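Local coordinates for sulfite dehydrogenase (Paracoccus pantotrophus, PDB 2XTS), which oxidises protein-bound sulfane sulfur in the Sox system, using a molybdenum-molybdopterin centre and passing electrons to heme c in its cytochrome partner, at residues A236-E241 and R256-V261; D356-I361 and H369-Q374; L99-T102 and R108-R111. All blocks are in the same frame, centred on the assembly; numbering follows the deposited sequence. Where two conformers were deposited one is given.

Contact 1. Residues A236-E241 and R256-V261; sequences AVESRE and RKWTWV. With CO (cobalt (II) ion), chain G; HEC (heme c), chain K.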
# COMPACT_ATOMS: atom_id res chain seq x y z
N ALA A 236 -27.12 23.46 -7.76
CA ALA A 236 -25.95 23.41 -6.92
C ALA A 236 -26.22 24.19 -5.64
O ALA A 236 -26.91 25.21 -5.66
CB ALA A 236 -24.76 23.99 -7.67
N VAL A 237 -25.66 23.74 -4.53
CA VAL A 237 -25.84 24.46 -3.29
C VAL A 237 -25.05 25.79 -3.27
O VAL A 237 -25.50 26.77 -2.71
CB VAL A 237 -25.45 23.56 -2.09
CG1 VAL A 237 -25.43 24.35 -0.79
CG2 VAL A 237 -26.37 22.34 -2.05
N GLU A 238 -23.89 25.80 -3.92
CA GLU A 238 -22.96 26.95 -3.91
C GLU A 238 -22.53 27.23 -2.48
O GLU A 238 -22.68 28.32 -1.92
CB GLU A 238 -23.53 28.18 -4.62
CG GLU A 238 -24.05 27.87 -6.02
CD GLU A 238 -22.98 27.71 -7.08
OE1 GLU A 238 -21.90 27.15 -6.80
OE2 GLU A 238 -23.25 28.14 -8.21
N SER A 239 -22.00 26.18 -1.89
CA SER A 239 -21.47 26.20 -0.56
C SER A 239 -20.14 26.95 -0.45
O SER A 239 -19.54 27.35 -1.45
CB SER A 239 -21.28 24.78 -0.11
OG SER A 239 -20.29 24.19 -0.94
N ARG A 240 -19.67 27.15 0.77
CA ARG A 240 -18.44 27.91 1.01
C ARG A 240 -17.25 27.34 0.22
O ARG A 240 -16.45 28.10 -0.33
CB ARG A 240 -18.16 27.96 2.52
CG ARG A 240 -17.02 28.87 2.96
CD ARG A 240 -15.68 28.19 3.05
NE ARG A 240 -14.71 29.11 3.60
CZ ARG A 240 -13.56 28.77 4.17
NH1 ARG A 240 -13.19 27.50 4.25
NH2 ARG A 240 -12.77 29.71 4.65
N GLU A 241 -17.17 26.02 0.20
CA GLU A 241 -16.07 25.35 -0.48
C GLU A 241 -16.19 25.26 -2.00
O GLU A 241 -15.42 24.57 -2.64
CB GLU A 241 -15.76 23.98 0.14
CG GLU A 241 -15.37 24.06 1.64
CD GLU A 241 -14.17 24.94 2.00
OE1 GLU A 241 -13.42 25.36 1.12
OE2 GLU A 241 -13.98 25.23 3.20
N ARG A 256 -13.36 31.56 -12.32
CA ARG A 256 -13.94 30.28 -12.67
C ARG A 256 -14.49 29.59 -11.42
O ARG A 256 -13.82 29.58 -10.38
CB ARG A 256 -12.93 29.35 -13.33
CG ARG A 256 -12.41 29.82 -14.65
CD ARG A 256 -11.26 28.97 -15.10
NE ARG A 256 -10.79 29.26 -16.45
CZ ARG A 256 -9.61 28.87 -16.92
NH1 ARG A 256 -8.78 28.20 -16.13
NH2 ARG A 256 -9.26 29.13 -18.17
N LYS A 257 -15.68 29.01 -11.56
CA LYS A 257 -16.19 28.11 -10.54
C LYS A 257 -16.29 26.72 -11.13
O LYS A 257 -16.26 26.54 -12.34
CB LYS A 257 -17.55 28.57 -9.98
CG LYS A 257 -18.70 28.53 -11.00
CD LYS A 257 -20.02 28.93 -10.37
CE LYS A 257 -21.19 28.85 -11.33
NZ LYS A 257 -22.42 29.30 -10.63
N TRP A 258 -16.43 25.73 -10.26
CA TRP A 258 -16.72 24.36 -10.66
C TRP A 258 -15.59 23.88 -11.56
O TRP A 258 -15.82 23.20 -12.54
CB TRP A 258 -18.07 24.26 -11.36
CG TRP A 258 -19.26 24.71 -10.58
CD1 TRP A 258 -19.34 25.04 -9.25
CD2 TRP A 258 -20.55 24.93 -11.14
NE1 TRP A 258 -20.64 25.44 -8.96
CE2 TRP A 258 -21.39 25.37 -10.10
CE3 TRP A 258 -21.08 24.77 -12.42
CZ2 TRP A 258 -22.74 25.69 -10.33
CZ3 TRP A 258 -22.42 25.07 -12.64
CH2 TRP A 258 -23.23 25.52 -11.60
N THR A 259 -14.32 24.20 -11.21
CA THR A 259 -13.17 23.65 -11.91
C THR A 259 -12.89 22.34 -11.21
O THR A 259 -12.08 22.22 -10.30
CB THR A 259 -11.97 24.62 -11.90
OG1 THR A 259 -11.74 25.10 -10.56
CG2 THR A 259 -12.29 25.80 -12.80
N TRP A 260 -13.62 21.33 -11.64
CA TRP A 260 -13.59 20.05 -10.97
C TRP A 260 -12.39 19.20 -11.37
O TRP A 260 -11.73 18.61 -10.51
CB TRP A 260 -14.89 19.29 -11.25
CG TRP A 260 -16.11 20.00 -10.76
CD1 TRP A 260 -16.28 20.61 -9.57
CD2 TRP A 260 -17.36 20.12 -11.46
NE1 TRP A 260 -17.55 21.14 -9.48
CE2 TRP A 260 -18.24 20.85 -10.62
CE3 TRP A 260 -17.81 19.72 -12.72
CZ2 TRP A 260 -19.55 21.16 -11.01
CZ3 TRP A 260 -19.11 20.05 -13.09
CH2 TRP A 260 -19.96 20.75 -12.24
N VAL A 261 -12.10 19.09 -12.65
CA VAL A 261 -11.07 18.15 -13.10
C VAL A 261 -9.66 18.70 -12.88
O VAL A 261 -9.40 19.90 -12.98
CB VAL A 261 -11.23 17.63 -14.57
CG1 VAL A 261 -10.54 16.27 -14.74
CG2 VAL A 261 -12.66 17.44 -14.95
CO CO G . -11.23 23.68 -9.04
FE HEC K . -14.80 32.11 11.62
CHA HEC K . -13.84 31.24 8.48
CHB HEC K . -17.61 33.56 10.33
CHC HEC K . -15.91 32.65 14.74
CHD HEC K . -11.77 31.27 12.83
NA HEC K . -15.57 32.35 9.77
C1A HEC K . -14.98 31.97 8.59
C2A HEC K . -15.78 32.42 7.48
C3A HEC K . -16.83 33.07 8.00
C4A HEC K . -16.71 33.03 9.45
CMA HEC K . -18.01 33.75 7.27
CAA HEC K . -15.43 32.19 5.98
CBA HEC K . -14.42 33.21 5.48
CGA HEC K . -14.13 33.08 4.01
O1A HEC K . -14.15 31.97 3.48
O2A HEC K . -13.92 34.16 3.41
NB HEC K . -16.44 32.89 12.39
C1B HEC K . -17.53 33.43 11.71
C2B HEC K . -18.59 33.70 12.65
C3B HEC K . -18.11 33.48 13.88
C4B HEC K . -16.78 32.94 13.73
CMB HEC K . -19.91 34.37 12.24
CAB HEC K . -18.83 33.61 15.21
CBB HEC K . -20.17 32.82 15.16
NC HEC K . -13.97 31.98 13.45
C1C HEC K . -14.59 32.29 14.62
C2C HEC K . -13.66 32.12 15.71
C3C HEC K . -12.50 31.72 15.17
C4C HEC K . -12.67 31.68 13.74
CMC HEC K . -14.00 32.33 17.20
CAC HEC K . -11.13 31.45 15.79
CBC HEC K . -11.02 30.63 17.03
ND HEC K . -13.12 31.38 10.79
C1D HEC K . -12.01 30.98 11.51
C2D HEC K . -11.08 30.29 10.65
C3D HEC K . -11.73 30.26 9.33
C4D HEC K . -12.97 30.96 9.48
CMD HEC K . -9.76 29.61 10.99
CAD HEC K . -11.15 29.60 8.09
CBD HEC K . -11.62 28.14 8.04
CGD HEC K . -11.15 27.42 6.81
O1D HEC K . -10.64 28.06 5.86
O2D HEC K . -11.39 26.20 6.74
O HOH W 1 -13.21 24.05 -8.27
O HOH W 2 -10.46 25.30 -7.90

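Contact 2. Residues D356-I361 and H369-Q374; sequences DALRAI and HNNGIQ. With CO (cobalt (II) ion), chain G; GOL (glycerol), chain H.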
# COMPACT_ATOMS: atom_id res chain seq x y z
N ASP A 356 4.48 29.60 -17.54
CA ASP A 356 4.25 30.81 -18.31
C ASP A 356 3.04 30.69 -19.24
O ASP A 356 2.29 31.65 -19.39
CB ASP A 356 5.49 31.15 -19.13
CG ASP A 356 6.59 31.78 -18.31
OD1 ASP A 356 6.30 32.27 -17.20
OD2 ASP A 356 7.75 31.80 -18.79
N ALA A 357 2.84 29.53 -19.86
CA ALA A 357 1.68 29.34 -20.73
C ALA A 357 0.38 29.45 -19.92
O ALA A 357 -0.62 30.01 -20.39
CB ALA A 357 1.74 28.00 -21.49
N LEU A 358 0.39 28.88 -18.73
CA LEU A 358 -0.77 29.00 -17.83
C LEU A 358 -1.03 30.44 -17.41
O LEU A 358 -2.17 30.91 -17.49
CB LEU A 358 -0.60 28.12 -16.61
CG LEU A 358 -0.83 26.63 -16.84
CD1 LEU A 358 -0.26 25.86 -15.66
CD2 LEU A 358 -2.28 26.33 -17.01
N ARG A 359 0.01 31.13 -16.97
CA ARG A 359 -0.12 32.51 -16.50
C ARG A 359 -0.51 33.49 -17.61
O ARG A 359 -1.20 34.46 -17.35
CB ARG A 359 1.15 32.98 -15.79
CG ARG A 359 1.39 32.29 -14.49
CD ARG A 359 2.49 32.88 -13.67
NE ARG A 359 3.82 32.72 -14.27
CZ ARG A 359 4.92 32.28 -13.66
NH1 ARG A 359 4.92 31.92 -12.38
NH2 ARG A 359 6.04 32.22 -14.35
N ALA A 360 -0.17 33.18 -18.86
CA ALA A 360 -0.57 34.03 -19.99
C ALA A 360 -2.08 34.09 -20.10
O ALA A 360 -2.64 35.08 -20.57
CB ALA A 360 0.06 33.50 -21.30
N ILE A 361 -2.76 33.01 -19.71
CA ILE A 361 -4.22 32.92 -19.75
C ILE A 361 -4.87 33.31 -18.43
O ILE A 361 -5.88 34.00 -18.41
CB ILE A 361 -4.66 31.50 -20.16
CG1 ILE A 361 -4.12 31.18 -21.56
CG2 ILE A 361 -6.18 31.36 -20.12
CD1 ILE A 361 -4.31 29.77 -21.99
N HIS A 369 -5.10 24.67 -9.23
CA HIS A 369 -4.92 24.11 -10.57
C HIS A 369 -3.61 24.51 -11.25
O HIS A 369 -3.56 24.70 -12.46
CB HIS A 369 -6.13 24.40 -11.46
CG HIS A 369 -7.39 23.79 -10.93
ND1 HIS A 369 -7.69 22.45 -11.06
CD2 HIS A 369 -8.44 24.34 -10.26
CE1 HIS A 369 -8.85 22.19 -10.47
NE2 HIS A 369 -9.33 23.33 -9.99
N ASN A 370 -2.53 24.60 -10.48
CA ASN A 370 -1.21 24.79 -11.07
C ASN A 370 -0.60 23.47 -11.52
O ASN A 370 0.06 22.78 -10.74
CB ASN A 370 -0.28 25.48 -10.08
CG ASN A 370 1.06 25.80 -10.70
OD1 ASN A 370 1.30 25.50 -11.89
ND2 ASN A 370 1.95 26.41 -9.92
N ASN A 371 -0.79 23.16 -12.79
CA ASN A 371 -0.16 21.98 -13.37
C ASN A 371 1.04 22.32 -14.25
O ASN A 371 1.45 21.50 -15.06
CB ASN A 371 -1.16 21.09 -14.12
CG ASN A 371 -1.80 21.76 -15.31
OD1 ASN A 371 -2.17 22.94 -15.27
ND2 ASN A 371 -1.97 20.99 -16.39
N GLY A 372 1.63 23.50 -14.08
CA GLY A 372 2.75 23.91 -14.91
C GLY A 372 3.98 23.01 -14.76
O GLY A 372 4.24 22.42 -13.72
N ILE A 373 4.75 22.93 -15.84
CA ILE A 373 6.00 22.18 -15.86
C ILE A 373 6.94 22.71 -14.80
O ILE A 373 7.19 23.90 -14.72
CB ILE A 373 6.65 22.25 -17.27
CG1 ILE A 373 5.82 21.46 -18.29
CG2 ILE A 373 8.09 21.77 -17.29
CD1 ILE A 373 6.22 21.74 -19.75
N GLN A 374 7.47 21.79 -14.00
CA GLN A 374 8.46 22.07 -12.98
C GLN A 374 9.87 21.96 -13.55
O GLN A 374 10.16 21.04 -14.31
CB GLN A 374 8.30 21.04 -11.84
CG GLN A 374 9.33 21.18 -10.73
CD GLN A 374 9.23 22.48 -9.95
OE1 GLN A 374 10.18 23.29 -9.87
NE2 GLN A 374 8.08 22.71 -9.38
CO CO G . -11.23 23.68 -9.04
C1 GOL H . 8.36 26.31 -17.13
O1 GOL H . 7.11 25.86 -16.56
C2 GOL H . 8.58 27.84 -17.16
O2 GOL H . 7.47 28.55 -17.70
C3 GOL H . 8.85 28.40 -15.77
O3 GOL H . 10.06 27.91 -15.26
O HOH W 1 -13.21 24.05 -8.27
O HOH W 2 -10.46 25.30 -7.90

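Contact 3. Residues L99-T102 and R108-R111; sequences LVFT and RFPR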
# COMPACT_ATOMS: atom_id res chain seq x y z
N LEU A 99 -33.26 7.89 3.25
CA LEU A 99 -32.74 6.72 3.97
C LEU A 99 -31.64 7.07 4.97
O LEU A 99 -30.93 8.05 4.80
CB LEU A 99 -32.19 5.68 2.99
CG LEU A 99 -33.20 5.07 2.02
CD1 LEU A 99 -32.52 4.21 0.98
CD2 LEU A 99 -34.32 4.30 2.74
N VAL A 100 -31.54 6.23 5.99
CA VAL A 100 -30.40 6.22 6.90
C VAL A 100 -29.79 4.82 6.82
O VAL A 100 -30.51 3.80 6.92
CB VAL A 100 -30.78 6.50 8.35
CG1 VAL A 100 -29.56 6.28 9.30
CG2 VAL A 100 -31.33 7.91 8.47
N PHE A 101 -28.47 4.78 6.62
CA PHE A 101 -27.68 3.55 6.61
C PHE A 101 -26.70 3.53 7.78
O PHE A 101 -26.13 4.55 8.16
CB PHE A 101 -26.82 3.44 5.34
CG PHE A 101 -27.61 3.41 4.07
CD1 PHE A 101 -28.22 2.26 3.63
CD2 PHE A 101 -27.72 4.54 3.29
CE1 PHE A 101 -28.96 2.23 2.47
CE2 PHE A 101 -28.44 4.51 2.11
CZ PHE A 101 -29.05 3.35 1.70
N THR A 102 -26.53 2.35 8.35
CA THR A 102 -25.45 2.09 9.28
C THR A 102 -24.24 1.57 8.50
O THR A 102 -24.35 1.20 7.33
CB THR A 102 -25.85 1.03 10.29
OG1 THR A 102 -26.12 -0.18 9.59
CG2 THR A 102 -27.10 1.44 11.04
N ARG A 108 -22.93 -4.50 2.93
CA ARG A 108 -23.78 -5.50 2.28
C ARG A 108 -24.12 -5.18 0.84
O ARG A 108 -24.75 -6.01 0.18
CB ARG A 108 -25.04 -5.70 3.10
CG ARG A 108 -24.78 -6.12 4.51
CD ARG A 108 -26.02 -6.17 5.34
NE ARG A 108 -26.89 -7.24 4.90
CZ ARG A 108 -28.06 -7.54 5.45
NH1 ARG A 108 -28.53 -6.83 6.45
NH2 ARG A 108 -28.75 -8.57 4.98
N PHE A 109 -23.73 -4.00 0.37
CA PHE A 109 -23.93 -3.63 -1.04
C PHE A 109 -22.84 -4.18 -1.95
O PHE A 109 -21.69 -4.37 -1.54
CB PHE A 109 -23.91 -2.11 -1.21
CG PHE A 109 -25.18 -1.42 -0.77
CD1 PHE A 109 -26.26 -1.30 -1.65
CD2 PHE A 109 -25.32 -0.90 0.51
CE1 PHE A 109 -27.41 -0.65 -1.27
CE2 PHE A 109 -26.49 -0.26 0.90
CZ PHE A 109 -27.52 -0.15 0.01
N PRO A 110 -23.16 -4.37 -3.24
CA PRO A 110 -22.15 -4.82 -4.19
C PRO A 110 -20.97 -3.85 -4.23
O PRO A 110 -21.15 -2.63 -4.27
CB PRO A 110 -22.92 -4.86 -5.51
CG PRO A 110 -24.32 -5.17 -5.09
CD PRO A 110 -24.52 -4.37 -3.83
N ARG A 111 -19.76 -4.40 -4.26
CA ARG A 111 -18.54 -3.62 -4.19
C ARG A 111 -17.84 -3.43 -5.51
O ARG A 111 -17.96 -4.25 -6.40
CB ARG A 111 -17.56 -4.26 -3.21
CG ARG A 111 -18.13 -4.34 -1.80
CD ARG A 111 -17.21 -5.05 -0.82
NE ARG A 111 -17.89 -5.23 0.45
CZ ARG A 111 -17.49 -6.03 1.42
NH1 ARG A 111 -16.33 -6.68 1.34
NH2 ARG A 111 -18.23 -6.15 2.50

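Contact 1. Residues A236-E241 and R256-V261
In one of its two conformers, the carboxylate of E238 spans two neighbouring side chains, giving one oxygen to each. OE1 receives the indole N-H of W258, with NE1 3.0 Å from OE1, while OE2 forms a salt bridge with K257, its NZ 2.8 Å from OE2. Both donors come in on the syn side. The indole bond is bent, 150° at the hydrogen, and leaves the carboxylate plane by 31°, whereas the lysine lies closer to that plane. The carboxylate plane is tilted 28° from the indole plane, and OE1 meets the ring at its edge. E238 reaches this edge because its chain bends at chi2; the chain of K257, extended beyond CG, runs over one indole face, CE lying 3.6 Å above the plane toward the rim. A236 adds an apolar touch, its CB 3.7 Å from CZ2 of W258.

Further along, R240 faces heme c. NE and NH2 both donate to propionate O1A, NH2 also bonds O1D, and E241 OE2 lies in the guanidinium plane, 2.6 Å from NH1. Replacing R240 with a leucine would probably leave both propionates without this charged partner and E241 without its salt bridge. The heme is also hydrogen-bonded to S51, H76 and S244. T259 chelates cobalt through backbone O and OG1, each at 2.1 Å; two waters, E219 and H369 complete six ligands. R256 and K257 pair in a parallel ladder with a cytochrome strand. The contact lies where the molybdopterin-binding and dimerisation parts meet, consistent with a junction between them, flanked by heme and cobalt sites.

Contact 2. Residues D356-I361 and H369-Q374
L358 makes a small, buried van der Waals contact between helix 355-362 and the loop that follows it, ahead of strand 375-378; no hydrogen bond crosses between the two segments. CD1 makes the closest approaches: it sits 3.4 Å from the backbone N of G372 and 3.5 Å from OD1 of N371. CD2 is near that same oxygen, so the forked end of the leucine lies against the amide oxygen, the two side chains crossing at about a right angle. With CG anti to the carbonyl carbon (chi1 -75°), L358 directs this fork from the helix onto the loop.

The loop is shaped by an Asx turn: OD1 of N370 accepts from the backbone N of G372 at 3.0 Å, a fairly straight bond of 160° whose donor is tilted 25° from the carbonyl plane. That N-H is thus engaged by the turn while the leucine methyl packs against its nitrogen. N371 is fixed from its other amide atom, ND2 bonding to A264 O and Y350 OH.

On the helix, R359 NH2 pairs in the guanidinium plane with D356 OD1, 2.9 Å away, and NH1 has E388 as a second acidic partner. A glycerol, probably from the crystallisation liquor, bridges the segments from D356 N to I373 O. At the start of the loop, H369 turns from the helix and binds cobalt through NE2, 2.1 Å from the metal.

Contact 3. Residues L99-T102 and R108-R111
The ring of F109 presents its edge to the face of F101 in an offset edge-to-face pair. The centroids are 5.6 Å apart and the planes stand at 76°, a geometry well removed from parallel stacking. Two rim atoms of F109 do the touching: CZ lies 3.7 Å from CE1 of F101, and CE2 reaches the same CE1 at 3.8 Å. CE1 lies near the plane of the F109 ring, at its edge. Because the approach is offset, F109 meets F101 over the CD1-CE1-CZ side and not over the ring centre.

Each phenylalanine carries CG anti to its carbonyl carbon, at chi1 -61° in F101 and -77° in F109, and both side chains leave the backbone toward the other segment. The rings meet between the segments, their side chains crossing at about a right angle. Both are buried, and the contact is wholly apolar.

Beyond this pair, F109 packs on V155, L156 and E159 of helix 153-160, and L5 of the cytochrome chain touches it as well. F101 has G6 of that cytochrome beside it, while L99 and V100 pair with a cytochrome strand in an antiparallel ladder. T102 stands at the N-cap of helix 103-106. The arrangement is a strand-helix-loop connection in the molybdopterin-binding family region, away from the molybdenum and heme sites: an aromatic pair closes the short helical excursion between strand 99-101, outermost in its sheet only within this chain, and strand 112-119.

Overall arrangement
From the N terminus the three contacts come in series, with none nested or crossed. Contact 3 is first, closing the short helix 103-106 between two strands of the molybdopterin-binding family region. Contact 1 follows, closing a loop that contains strand 248-249 and joining that region to the start of the dimerisation range. Contact 2 closes the loop that follows helix 355-362, within the dimerisation range. Contacts 1 and 2 meet at the cobalt ion: T259 O and H369 NE2, both ligands, are 3.0 Å apart, and two waters are shared. Contact 3 stands apart, its nearest atoms about 16 Å from contact 1 and about 28 Å from contact 2.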